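PDB 2YVT: metallophosphoesterase TT1561-like domain-containing protein from Aquifex aeolicus, which is of unknown function but belongs to the calcineurin-like metallophosphoesterase superfamily, whose members typically hydrolyse phosphate esters with the help of bound metal ions. Local coordinates for residues A[11-16]-A[39-44]; A[19-24]-A[237-242]; A[76-81]-A[104-109]; A[94-99]-A[152-157]. All blocks are in the same frame, centred on the assembly; numbering follows the deposited sequence.

Contact 1 of 4, residues A[11-16]-A[39-44]; sequences IKNFKE and VGNILK
E16 OE2 accepts the backbone N of K44 at 2.9 Å. Y73 OH from helix 65-86 is bonded to the same oxygen. The K44 N-H is nearly straight on OE2 but reaches it from above the carboxylate plane. The extended E16 chain lies across that of K44. Further in, N13 OD1 takes N41 N at 2.8 Å, the N-H of the cis peptide between G40 and N41 itself. The two asparagine side chains run side by side, their amide planes 15° apart. The CG of N13 stands beside its own backbone N (chi1 -78°), which turns the amide back over 39-44. ND2 of N13 is held by E238. Backbone bonds continue the pairing: V39 N to I11 O, K15 N to N41 O at 2.8 Å, and E16 N to I42 O at 2.9 Å. Water 1 donates to V39 O at 2.7 Å. F14 sets its ring edge against I42, with CD2 3.6 Å from I42 O. K12 leads its ammonium away to N235 and to the carbonyls of H220 and G222. The segments run from the ends of the adjacent parallel strands 7-12 and 35-39 into the loops that follow. These probably correspond to the D-x-H and G-D metal loops of calcineurin-like phosphoesterases, with N13, K15 and N41 at the expected ligand positions.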
loop_
_atom_site.group_PDB
_atom_site.type_symbol
_atom_site.label_atom_id
_atom_site.label_comp_id
_atom_site.label_asym_id
_atom_site.label_seq_id
_atom_site.Cartn_x
_atom_site.Cartn_y
_atom_site.Cartn_z
ATOM N N ILE A 11 7.212 2.243 -3.867
ATOM C CA ILE A 11 7.459 0.802 -3.954
ATOM C C ILE A 11 6.234 0.038 -3.447
ATOM O O ILE A 11 5.361 0.605 -2.778
ATOM C CB ILE A 11 8.722 0.365 -3.152
ATOM C CG1 ILE A 11 8.520 0.564 -1.638
ATOM C CG2 ILE A 11 9.960 1.090 -3.677
ATOM C CD1 ILE A 11 9.636 -0.056 -0.788
ATOM N N LYS A 12 6.174 -1.251 -3.766
ATOM C CA LYS A 12 5.122 -2.126 -3.248
ATOM C C LYS A 12 5.691 -3.507 -2.962
ATOM O O LYS A 12 6.710 -3.896 -3.544
ATOM C CB LYS A 12 3.904 -2.190 -4.189
ATOM C CG LYS A 12 4.121 -2.851 -5.569
ATOM C CD LYS A 12 3.712 -4.311 -5.580
ATOM C CE LYS A 12 3.915 -4.940 -6.958
ATOM N NZ LYS A 12 2.672 -4.872 -7.795
ATOM N N ASN A 13 5.027 -4.233 -2.068
ATOM C CA ASN A 13 5.466 -5.568 -1.648
ATOM C C ASN A 13 6.906 -5.559 -1.139
ATOM O O ASN A 13 7.776 -6.274 -1.653
ATOM C CB ASN A 13 5.261 -6.604 -2.767
ATOM C CG ASN A 13 3.813 -7.058 -2.890
ATOM O OD1 ASN A 13 3.052 -7.044 -1.913
ATOM N ND2 ASN A 13 3.432 -7.495 -4.088
ATOM N N PHE A 14 7.137 -4.742 -0.112
ATOM C CA PHE A 14 8.419 -4.716 0.597
ATOM C C PHE A 14 8.799 -6.126 1.064
ATOM O O PHE A 14 9.957 -6.537 0.923
ATOM C CB PHE A 14 8.363 -3.725 1.766
ATOM C CG PHE A 14 9.571 -3.763 2.636
ATOM C CD1 PHE A 14 10.779 -3.241 2.183
ATOM C CD2 PHE A 14 9.508 -4.322 3.913
ATOM C CE1 PHE A 14 11.911 -3.290 2.991
ATOM C CE2 PHE A 14 10.638 -4.381 4.727
ATOM C CZ PHE A 14 11.840 -3.864 4.264
ATOM N N LYS A 15 7.818 -6.851 1.611
ATOM C CA LYS A 15 7.950 -8.278 1.958
ATOM C C LYS A 15 9.248 -8.581 2.714
ATOM O O LYS A 15 9.982 -9.523 2.396
ATOM C CB LYS A 15 7.813 -9.167 0.710
ATOM C CG LYS A 15 6.387 -9.273 0.185
ATOM C CD LYS A 15 6.280 -10.182 -1.037
ATOM C CE LYS A 15 4.853 -10.215 -1.574
ATOM N NZ LYS A 15 4.622 -11.322 -2.567
ATOM N N GLU A 16 9.521 -7.755 3.718
ATOM C CA GLU A 16 10.656 -7.952 4.629
ATOM C C GLU A 16 12.035 -7.933 3.939
ATOM O O GLU A 16 12.992 -8.547 4.431
ATOM C CB GLU A 16 10.460 -9.233 5.452
ATOM C CG GLU A 16 9.109 -9.288 6.151
ATOM C CD GLU A 16 8.903 -10.521 7.001
ATOM O OE1 GLU A 16 9.891 -11.240 7.324
ATOM O OE2 GLU A 16 7.727 -10.768 7.339
ATOM N N VAL A 39 3.802 0.817 -0.322
ATOM C CA VAL A 39 2.571 0.034 -0.306
ATOM C C VAL A 39 2.934 -1.371 0.158
ATOM O O VAL A 39 4.002 -1.891 -0.193
ATOM C CB VAL A 39 1.906 -0.033 -1.709
ATOM C CG1 VAL A 39 0.544 -0.744 -1.630
ATOM C CG2 VAL A 39 1.747 1.366 -2.304
ATOM N N GLY A 40 2.064 -1.982 0.960
ATOM C CA GLY A 40 2.289 -3.351 1.395
ATOM C C GLY A 40 2.312 -4.325 0.218
ATOM O O GLY A 40 2.083 -3.934 -0.927
ATOM N N ASN A 41 2.574 -5.602 0.477
ATOM C CA ASN A 41 2.802 -6.141 1.803
ATOM C C ASN A 41 4.130 -5.761 2.421
ATOM O O ASN A 41 5.176 -5.838 1.768
ATOM C CB ASN A 41 2.721 -7.658 1.719
ATOM C CG ASN A 41 1.387 -8.109 1.191
ATOM O OD1 ASN A 41 1.263 -8.661 0.067
ATOM N ND2 ASN A 41 0.365 -7.823 1.957
ATOM N N ILE A 42 4.071 -5.357 3.687
ATOM C CA ILE A 42 5.278 -5.136 4.482
ATOM C C ILE A 42 5.809 -6.480 4.977
ATOM O O ILE A 42 6.996 -6.781 4.832
ATOM C CB ILE A 42 5.019 -4.187 5.668
ATOM C CG1 ILE A 42 4.615 -2.806 5.146
ATOM C CG2 ILE A 42 6.265 -4.092 6.560
ATOM C CD1 ILE A 42 3.796 -1.985 6.100
ATOM N N LEU A 43 4.909 -7.279 5.541
ATOM C CA LEU A 43 5.234 -8.607 6.072
ATOM C C LEU A 43 4.990 -9.730 5.077
ATOM O O LEU A 43 4.225 -9.582 4.122
ATOM C CB LEU A 43 4.371 -8.894 7.298
ATOM C CG LEU A 43 4.491 -7.926 8.471
ATOM C CD1 LEU A 43 3.541 -8.348 9.582
ATOM C CD2 LEU A 43 5.936 -7.850 8.974
ATOM N N LYS A 44 5.649 -10.859 5.321
ATOM C CA LYS A 44 5.289 -12.106 4.663
ATOM C C LYS A 44 4.074 -12.703 5.385
ATOM O O LYS A 44 3.004 -12.833 4.790
ATOM C CB LYS A 44 6.462 -13.077 4.667
ATOM C CG LYS A 44 7.689 -12.592 3.916
ATOM C CD LYS A 44 8.516 -13.801 3.491
ATOM C CE LYS A 44 9.943 -13.695 3.940
ATOM N NZ LYS A 44 10.643 -14.986 3.661
HETATM O O HOH W 1 5.371 -2.634 1.968
#

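Contact 2 of 4, residues A[19-24]-A[237-242]; sequences DLLPKL and GEFEEG
L20 lies in a 3-10 segment leading to helix 21-31, F239 in the 3-10 turn 239-241, and their backbones stay well apart, the nearest CA atoms being L20 and G242 at 7.7 Å. Side chains fill the gap, and no hydrogen bond crosses it. The F239 ring is the centre. L20 lies against its outer end, with CB 3.6 Å from F239 CE2. L20 and F239 point past one another and overlap along their flanks. L20 carries its CG beside the backbone N (chi1 -59°), and CD1 then lies over one face of the ring. L20 CD1 also comes within 3.3 Å of F239 O, the carbonyl that takes G242 N within the turn. L24 meets the ring at the edge, with CB 4.5 Å from F239 CE1. L21 CD2 comes obliquely to F239 CZ at 4.3 Å. Both contacts are looser than that of L20. Three leucines from the helix start and the 3-10 turn before it thus receive a single ring. F239 also packs on I11 and F259, and its backbone bonds to K12. F239 thus carries the loop between strands 231-235 and 243-248 against both helix 21-31 and strand 7-12.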
loop_
_atom_site.group_PDB
_atom_site.type_symbol
_atom_site.label_atom_id
_atom_site.label_comp_id
_atom_site.label_asym_id
_atom_site.label_seq_id
_atom_site.Cartn_x
_atom_site.Cartn_y
_atom_site.Cartn_z
ATOM N N ASP A 19 17.326 -6.271 3.066
ATOM C CA ASP A 19 18.567 -6.370 2.285
ATOM C C ASP A 19 18.584 -5.421 1.088
ATOM O O ASP A 19 19.653 -5.072 0.592
ATOM C CB ASP A 19 18.803 -7.812 1.803
ATOM C CG ASP A 19 17.675 -8.339 0.916
ATOM O OD1 ASP A 19 16.503 -8.298 1.346
ATOM O OD2 ASP A 19 17.967 -8.827 -0.202
ATOM N N LEU A 20 17.398 -5.024 0.619
ATOM C CA LEU A 20 17.292 -4.111 -0.518
ATOM C C LEU A 20 17.243 -2.622 -0.163
ATOM O O LEU A 20 17.306 -1.769 -1.050
ATOM C CB LEU A 20 16.091 -4.491 -1.381
ATOM C CG LEU A 20 16.122 -5.919 -1.937
ATOM C CD1 LEU A 20 14.882 -6.151 -2.782
ATOM C CD2 LEU A 20 17.400 -6.181 -2.745
ATOM N N LEU A 21 17.156 -2.309 1.130
ATOM C CA LEU A 21 17.050 -0.911 1.545
ATOM C C LEU A 21 18.280 -0.054 1.213
ATOM O O LEU A 21 18.117 1.116 0.859
ATOM C CB LEU A 21 16.610 -0.782 3.009
ATOM C CG LEU A 21 15.142 -1.173 3.253
ATOM C CD1 LEU A 21 14.808 -1.086 4.738
ATOM C CD2 LEU A 21 14.170 -0.323 2.425
ATOM N N PRO A 22 19.505 -0.623 1.308
ATOM C CA PRO A 22 20.654 0.171 0.828
ATOM C C PRO A 22 20.529 0.671 -0.616
ATOM O O PRO A 22 20.939 1.806 -0.917
ATOM C CB PRO A 22 21.835 -0.794 0.983
ATOM C CG PRO A 22 21.420 -1.683 2.115
ATOM C CD PRO A 22 19.941 -1.906 1.894
ATOM N N LYS A 23 19.948 -0.140 -1.497
ATOM C CA LYS A 23 19.748 0.310 -2.876
ATOM C C LYS A 23 18.658 1.375 -2.950
ATOM O O LYS A 23 18.778 2.344 -3.705
ATOM C CB LYS A 23 19.472 -0.866 -3.814
ATOM C CG LYS A 23 20.758 -1.618 -4.164
ATOM C CD LYS A 23 20.505 -2.821 -5.039
ATOM C CE LYS A 23 21.798 -3.632 -5.228
ATOM N NZ LYS A 23 22.787 -2.956 -6.122
ATOM N N LEU A 24 17.611 1.221 -2.139
ATOM C CA LEU A 24 16.565 2.242 -2.088
ATOM C C LEU A 24 17.128 3.580 -1.582
ATOM O O LEU A 24 16.827 4.646 -2.129
ATOM C CB LEU A 24 15.380 1.763 -1.241
ATOM C CG LEU A 24 14.152 2.679 -1.236
ATOM C CD1 LEU A 24 13.524 2.827 -2.624
ATOM C CD2 LEU A 24 13.125 2.212 -0.219
ATOM N N GLY A 237 5.430 -2.181 -9.599
ATOM C CA GLY A 237 6.053 -3.488 -9.817
ATOM C C GLY A 237 6.733 -3.948 -8.543
ATOM O O GLY A 237 6.732 -3.231 -7.529
ATOM N N GLU A 238 7.316 -5.139 -8.589
ATOM C CA GLU A 238 7.764 -5.812 -7.365
ATOM C C GLU A 238 9.077 -5.283 -6.820
ATOM O O GLU A 238 10.105 -5.330 -7.499
ATOM C CB GLU A 238 7.909 -7.316 -7.614
ATOM C CG GLU A 238 6.613 -8.006 -8.010
ATOM C CD GLU A 238 5.593 -8.125 -6.877
ATOM O OE1 GLU A 238 5.931 -7.901 -5.697
ATOM O OE2 GLU A 238 4.438 -8.461 -7.180
ATOM N N PHE A 239 9.055 -4.823 -5.569
ATOM C CA PHE A 239 10.287 -4.452 -4.884
ATOM C C PHE A 239 11.335 -5.587 -4.890
ATOM O O PHE A 239 12.539 -5.309 -5.006
ATOM C CB PHE A 239 9.972 -4.001 -3.460
ATOM C CG PHE A 239 11.131 -3.376 -2.745
ATOM C CD1 PHE A 239 11.687 -2.185 -3.205
ATOM C CD2 PHE A 239 11.637 -3.954 -1.578
ATOM C CE1 PHE A 239 12.749 -1.591 -2.527
ATOM C CE2 PHE A 239 12.700 -3.348 -0.889
ATOM C CZ PHE A 239 13.251 -2.171 -1.375
ATOM N N GLU A 240 10.879 -6.845 -4.810
ATOM C CA GLU A 240 11.784 -8.020 -4.869
ATOM C C GLU A 240 12.533 -8.135 -6.191
ATOM O O GLU A 240 13.531 -8.860 -6.288
ATOM C CB GLU A 240 11.024 -9.334 -4.799
ATOM C CG GLU A 240 10.134 -9.624 -3.675
ATOM C CD GLU A 240 9.357 -10.902 -3.986
ATOM O OE1 GLU A 240 9.175 -11.720 -3.082
ATOM O OE2 GLU A 240 8.950 -11.099 -5.165
ATOM N N GLU A 241 11.984 -7.520 -7.228
ATOM C CA GLU A 241 12.622 -7.498 -8.539
ATOM C C GLU A 241 13.509 -6.266 -8.686
ATOM O O GLU A 241 14.037 -6.004 -9.767
ATOM C CB GLU A 241 11.555 -7.523 -9.640
ATOM C CG GLU A 241 10.771 -8.817 -9.678
ATOM C CD GLU A 241 9.588 -8.797 -10.620
ATOM O OE1 GLU A 241 9.562 -7.973 -11.561
ATOM O OE2 GLU A 241 8.683 -9.623 -10.407
ATOM N N GLY A 242 13.657 -5.503 -7.601
ATOM C CA GLY A 242 14.402 -4.246 -7.627
ATOM C C GLY A 242 13.662 -3.093 -8.281
ATOM O O GLY A 242 14.273 -2.096 -8.664
#

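Contact 3 of 4, residues A[76-81]-A[104-109]; sequences ETLDKF and KIFLRA
L78 is the first residue of 76-81 to touch 104-109, and it does most of the packing. L78 CB meets A109 CB at 3.9 Å. Its CG sits beside the backbone N (chi1 -73°), and the two methyls fork over the other helix. L78 CD2 meets the edge of the F106 ring, 3.8 Å from CD1 of that phenylalanine. The other methyl, CD1 of L78, lies 3.8 Å from F106 CA and reaches on to I105 CG2 at 4.4 Å. The L78 and F106 side chains are set roughly perpendicular. D79 follows at the more open side. D79 OD1 is 3.9 Å from A109 CB. Water 2 bridges the helices there, donating to D79 OD1 at 3.0 Å and to A109 O at 2.9 Å. The core of the contact is otherwise apolar. The axes of the short segments approach to 9.7 Å and cross at -36°, both running in broadly the same direction. Strand 91-95 lies between the two helices in the chain. I105 also packs on E71, I74 and I75, and A109 on F82, so helix 103-112 rests along helix 65-86. I42, in the loop after strand 35-39, touches both F81 and F106.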
loop_
_atom_site.group_PDB
_atom_site.type_symbol
_atom_site.label_atom_id
_atom_site.label_comp_id
_atom_site.label_asym_id
_atom_site.label_seq_id
_atom_site.Cartn_x
_atom_site.Cartn_y
_atom_site.Cartn_z
ATOM N N GLU A 76 8.259 -7.522 16.112
ATOM C CA GLU A 76 9.685 -7.270 15.912
ATOM C C GLU A 76 9.952 -6.822 14.473
ATOM O O GLU A 76 10.731 -5.893 14.222
ATOM C CB GLU A 76 10.472 -8.545 16.232
ATOM C CG GLU A 76 11.986 -8.397 16.262
ATOM C CD GLU A 76 12.693 -9.644 16.802
ATOM O OE1 GLU A 76 12.084 -10.734 16.808
ATOM O OE2 GLU A 76 13.862 -9.529 17.229
ATOM N N THR A 77 9.294 -7.486 13.526
ATOM C CA THR A 77 9.529 -7.210 12.114
ATOM C C THR A 77 8.933 -5.856 11.721
ATOM O O THR A 77 9.564 -5.082 11.007
ATOM C CB THR A 77 8.983 -8.342 11.232
ATOM O OG1 THR A 77 9.527 -9.584 11.687
ATOM C CG2 THR A 77 9.365 -8.136 9.763
ATOM N N LEU A 78 7.740 -5.551 12.220
ATOM C CA LEU A 78 7.149 -4.232 11.959
ATOM C C LEU A 78 7.967 -3.103 12.577
ATOM O O LEU A 78 8.179 -2.057 11.947
ATOM C CB LEU A 78 5.707 -4.170 12.458
ATOM C CG LEU A 78 4.678 -4.946 11.637
ATOM C CD1 LEU A 78 3.329 -4.933 12.356
ATOM C CD2 LEU A 78 4.558 -4.401 10.220
ATOM N N ASP A 79 8.443 -3.312 13.803
ATOM C CA ASP A 79 9.275 -2.309 14.453
ATOM C C ASP A 79 10.538 -2.062 13.635
ATOM O O ASP A 79 10.951 -0.915 13.449
ATOM C CB ASP A 79 9.629 -2.744 15.874
ATOM C CG ASP A 79 8.453 -2.682 16.821
ATOM O OD1 ASP A 79 7.392 -2.124 16.461
ATOM O OD2 ASP A 79 8.594 -3.210 17.949
ATOM N N LYS A 80 11.131 -3.139 13.121
ATOM C CA LYS A 80 12.329 -3.022 12.289
ATOM C C LYS A 80 12.031 -2.283 10.990
ATOM O O LYS A 80 12.828 -1.451 10.542
ATOM C CB LYS A 80 12.911 -4.405 11.994
ATOM C CG LYS A 80 14.235 -4.384 11.262
ATOM C CD LYS A 80 14.719 -5.805 11.099
ATOM C CE LYS A 80 15.964 -5.909 10.247
ATOM N NZ LYS A 80 16.318 -7.356 10.098
ATOM N N PHE A 81 10.869 -2.565 10.402
ATOM C CA PHE A 81 10.447 -1.855 9.202
ATOM C C PHE A 81 10.323 -0.349 9.465
ATOM O O PHE A 81 10.852 0.458 8.708
ATOM C CB PHE A 81 9.115 -2.407 8.685
ATOM C CG PHE A 81 8.459 -1.533 7.644
ATOM C CD1 PHE A 81 8.864 -1.581 6.318
ATOM C CD2 PHE A 81 7.427 -0.664 7.998
ATOM C CE1 PHE A 81 8.259 -0.773 5.352
ATOM C CE2 PHE A 81 6.815 0.145 7.040
ATOM C CZ PHE A 81 7.237 0.094 5.717
ATOM N N LYS A 104 -4.748 -4.247 14.369
ATOM C CA LYS A 104 -4.515 -3.609 15.674
ATOM C C LYS A 104 -3.027 -3.594 16.039
ATOM O O LYS A 104 -2.538 -2.626 16.617
ATOM C CB LYS A 104 -5.368 -4.260 16.772
ATOM C CG LYS A 104 -6.889 -4.023 16.565
ATOM C CD LYS A 104 -7.743 -4.543 17.721
ATOM C CE LYS A 104 -9.233 -4.259 17.513
ATOM N NZ LYS A 104 -9.836 -4.961 16.337
ATOM N N ILE A 105 -2.310 -4.662 15.680
ATOM C CA ILE A 105 -0.871 -4.748 15.931
ATOM C C ILE A 105 -0.092 -3.839 14.967
ATOM O O ILE A 105 0.854 -3.151 15.363
ATOM C CB ILE A 105 -0.386 -6.215 15.866
ATOM C CG1 ILE A 105 -1.010 -6.986 17.037
ATOM C CG2 ILE A 105 1.149 -6.297 15.876
ATOM C CD1 ILE A 105 -0.658 -8.461 17.092
ATOM N N PHE A 106 -0.504 -3.821 13.703
ATOM C CA PHE A 106 0.114 -2.946 12.729
ATOM C C PHE A 106 -0.007 -1.475 13.156
ATOM O O PHE A 106 0.964 -0.722 13.101
ATOM C CB PHE A 106 -0.522 -3.146 11.351
ATOM C CG PHE A 106 0.075 -2.279 10.301
ATOM C CD1 PHE A 106 1.290 -2.607 9.720
ATOM C CD2 PHE A 106 -0.563 -1.105 9.920
ATOM C CE1 PHE A 106 1.860 -1.774 8.748
ATOM C CE2 PHE A 106 -0.004 -0.277 8.968
ATOM C CZ PHE A 106 1.206 -0.607 8.386
ATOM N N LEU A 107 -1.199 -1.076 13.588
ATOM C CA LEU A 107 -1.410 0.316 13.989
ATOM C C LEU A 107 -0.699 0.664 15.296
ATOM O O LEU A 107 -0.247 1.792 15.471
ATOM C CB LEU A 107 -2.899 0.649 14.061
ATOM C CG LEU A 107 -3.603 0.603 12.701
ATOM C CD1 LEU A 107 -5.087 0.922 12.856
ATOM C CD2 LEU A 107 -2.952 1.511 11.664
ATOM N N ARG A 108 -0.568 -0.310 16.194
ATOM C CA ARG A 108 0.230 -0.088 17.392
ATOM C C ARG A 108 1.693 0.180 17.031
ATOM O O ARG A 108 2.318 1.077 17.596
ATOM C CB ARG A 108 0.095 -1.257 18.372
ATOM C CG ARG A 108 1.002 -1.138 19.585
ATOM C CD ARG A 108 0.615 0.001 20.514
ATOM N NE ARG A 108 1.676 0.236 21.497
ATOM C CZ ARG A 108 1.589 1.090 22.508
ATOM N NH1 ARG A 108 0.476 1.780 22.713
ATOM N NH2 ARG A 108 2.620 1.248 23.338
ATOM N N ALA A 109 2.229 -0.583 16.080
ATOM C CA ALA A 109 3.590 -0.351 15.602
ATOM C C ALA A 109 3.726 1.037 14.975
ATOM O O ALA A 109 4.707 1.740 15.228
ATOM C CB ALA A 109 4.016 -1.447 14.618
HETATM O O HOH W 2 7.345 0.712 15.573
#

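Contact 4 of 4, residues A[94-99]-A[152-157]; sequences VVPGKN and FVLKYP
L154 packs its side chain along the turn P96-G97-K98. L154 CB lies 3.7 Å from G97 O. CG, held beside the backbone N (chi1 -57°), stays at the same carbonyl. At the tip, L154 CD1 is 3.5 Å from G97 O and 3.8 Å from P96 CB. It also nears P96 CG, and the leucine lies across the proline ring. L103 of helix 103-112 packs on the same leucine. At its backbone, L154 N bonds to K98 O at 2.8 Å, with an N-H...O angle of 163°. This is the one direct hydrogen bond between the segments. V153 CB presses to within 3.4 Å of the same K98 O. The K98 side chain runs alongside V153, then bends to bring NZ to Y181 OH. N99 ND2 donates to water 3 at 3.0 Å, and the water donates to F152 O. E49 of helix 46-57 also takes N99 ND2. The contact joins the loop after strand 91-95, next to edge strand 120-122, to the segment entering strand 155-157 of the other sheet. G97-K98-N99-D100 probably corresponds to the G-N-H-D/E motif of calcineurin-like phosphoesterases, with K98 and N99 at the usual Asn and His positions.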
loop_
_atom_site.group_PDB
_atom_site.type_symbol
_atom_site.label_atom_id
_atom_site.label_comp_id
_atom_site.label_asym_id
_atom_site.label_seq_id
_atom_site.Cartn_x
_atom_site.Cartn_y
_atom_site.Cartn_z
ATOM N N VAL A 94 2.795 5.145 4.311
ATOM C CA VAL A 94 2.786 3.685 4.322
ATOM C C VAL A 94 1.336 3.215 4.315
ATOM O O VAL A 94 0.526 3.701 5.096
ATOM C CB VAL A 94 3.499 3.136 5.582
ATOM C CG1 VAL A 94 3.418 1.610 5.636
ATOM C CG2 VAL A 94 4.962 3.603 5.624
ATOM N N VAL A 95 1.022 2.256 3.441
ATOM C CA VAL A 95 -0.332 1.696 3.338
ATOM C C VAL A 95 -0.221 0.168 3.458
ATOM O O VAL A 95 0.522 -0.444 2.703
ATOM C CB VAL A 95 -1.006 2.105 2.007
ATOM C CG1 VAL A 95 -2.367 1.435 1.864
ATOM C CG2 VAL A 95 -1.130 3.627 1.932
ATOM N N PRO A 96 -0.921 -0.440 4.437
ATOM C CA PRO A 96 -0.704 -1.861 4.701
ATOM C C PRO A 96 -1.275 -2.778 3.628
ATOM O O PRO A 96 -2.271 -2.437 2.962
ATOM C CB PRO A 96 -1.436 -2.080 6.038
ATOM C CG PRO A 96 -2.537 -1.070 6.019
ATOM C CD PRO A 96 -1.929 0.139 5.352
ATOM N N GLY A 97 -0.642 -3.940 3.468
ATOM C CA GLY A 97 -1.137 -4.955 2.555
ATOM C C GLY A 97 -1.994 -6.020 3.229
ATOM O O GLY A 97 -2.288 -5.954 4.437
ATOM N N LYS A 98 -2.419 -6.997 2.432
ATOM C CA LYS A 98 -3.209 -8.123 2.923
ATOM C C LYS A 98 -2.545 -8.844 4.101
ATOM O O LYS A 98 -3.229 -9.338 4.991
ATOM C CB LYS A 98 -3.452 -9.085 1.764
ATOM C CG LYS A 98 -4.161 -10.371 2.080
ATOM C CD LYS A 98 -4.275 -11.243 0.816
ATOM C CE LYS A 98 -2.938 -11.380 0.048
ATOM N NZ LYS A 98 -2.699 -10.415 -1.087
ATOM N N ASN A 99 -1.217 -8.904 4.114
ATOM C CA ASN A 99 -0.524 -9.682 5.146
ATOM C C ASN A 99 -0.055 -8.859 6.340
ATOM O O ASN A 99 0.653 -9.361 7.221
ATOM C CB ASN A 99 0.641 -10.448 4.531
ATOM C CG ASN A 99 0.178 -11.454 3.511
ATOM O OD1 ASN A 99 0.448 -11.310 2.317
ATOM N ND2 ASN A 99 -0.568 -12.449 3.963
ATOM N N PHE A 152 -6.252 -12.142 10.827
ATOM C CA PHE A 152 -5.313 -13.075 10.198
ATOM C C PHE A 152 -4.730 -12.483 8.933
ATOM O O PHE A 152 -3.601 -12.794 8.557
ATOM C CB PHE A 152 -6.007 -14.391 9.863
ATOM C CG PHE A 152 -6.370 -15.198 11.069
ATOM C CD1 PHE A 152 -5.523 -16.209 11.524
ATOM C CD2 PHE A 152 -7.564 -14.956 11.749
ATOM C CE1 PHE A 152 -5.858 -16.956 12.655
ATOM C CE2 PHE A 152 -7.907 -15.701 12.880
ATOM C CZ PHE A 152 -7.053 -16.704 13.329
ATOM N N VAL A 153 -5.533 -11.640 8.284
ATOM C CA VAL A 153 -5.185 -10.948 7.043
ATOM C C VAL A 153 -6.008 -9.666 7.035
ATOM O O VAL A 153 -6.921 -9.517 7.855
ATOM C CB VAL A 153 -5.531 -11.780 5.763
ATOM C CG1 VAL A 153 -4.521 -12.908 5.540
ATOM C CG2 VAL A 153 -6.973 -12.305 5.793
ATOM N N LEU A 154 -5.704 -8.751 6.115
ATOM C CA LEU A 154 -6.548 -7.577 5.897
ATOM C C LEU A 154 -7.319 -7.745 4.594
ATOM O O LEU A 154 -6.738 -7.694 3.509
ATOM C CB LEU A 154 -5.723 -6.287 5.824
ATOM C CG LEU A 154 -4.808 -5.902 6.976
ATOM C CD1 LEU A 154 -4.354 -4.454 6.764
ATOM C CD2 LEU A 154 -5.540 -6.077 8.299
ATOM N N LYS A 155 -8.623 -7.960 4.719
ATOM C CA LYS A 155 -9.528 -8.049 3.568
ATOM C C LYS A 155 -10.766 -7.206 3.857
ATOM O O LYS A 155 -11.291 -7.226 4.972
ATOM C CB LYS A 155 -9.957 -9.501 3.306
ATOM C CG LYS A 155 -8.830 -10.457 2.944
ATOM C CD LYS A 155 -9.427 -11.761 2.403
ATOM C CE LYS A 155 -8.369 -12.728 1.925
ATOM N NZ LYS A 155 -8.985 -13.992 1.422
ATOM N N TYR A 156 -11.222 -6.451 2.862
ATOM C CA TYR A 156 -12.385 -5.584 3.034
ATOM C C TYR A 156 -13.381 -5.800 1.909
ATOM O O TYR A 156 -12.984 -6.050 0.771
ATOM C CB TYR A 156 -11.955 -4.122 3.071
ATOM C CG TYR A 156 -11.098 -3.813 4.266
ATOM C CD1 TYR A 156 -11.681 -3.571 5.508
ATOM C CD2 TYR A 156 -9.701 -3.793 4.168
ATOM C CE1 TYR A 156 -10.906 -3.302 6.629
ATOM C CE2 TYR A 156 -8.901 -3.518 5.299
ATOM C CZ TYR A 156 -9.524 -3.275 6.522
ATOM O OH TYR A 156 -8.776 -3.014 7.642
ATOM N N PRO A 157 -14.683 -5.716 2.228
ATOM C CA PRO A 157 -15.743 -5.878 1.231
ATOM C C PRO A 157 -16.166 -4.546 0.633
ATOM O O PRO A 157 -16.038 -3.507 1.290
ATOM C CB PRO A 157 -16.890 -6.447 2.064
ATOM C CG PRO A 157 -16.724 -5.790 3.404
ATOM C CD PRO A 157 -15.234 -5.548 3.588
HETATM O O HOH W 3 -1.223 -12.719 6.849
#

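Contacts 1 and 4 lie nearest the centre of the chain, their centres 11 Å apart. Contact 1 joins two loops of one sheet; contact 4 joins a loop of that sheet to the second sheet. Contact 1 is largely polar; contact 4 mixes one backbone bond and a water bridge with leucine and valine packing. Contacts 2 and 3 lie further out, each about 15 Å from the chain centre. Both are mainly apolar: three leucines round F239 in contact 2, one leucine against F106 and A109 in contact 3. Contact 1 touches all the others. Strand 91-95, where contact 4 begins, links the two helices of contact 3 in the chain, and F106 packs on P96. Contact 2 touches neither.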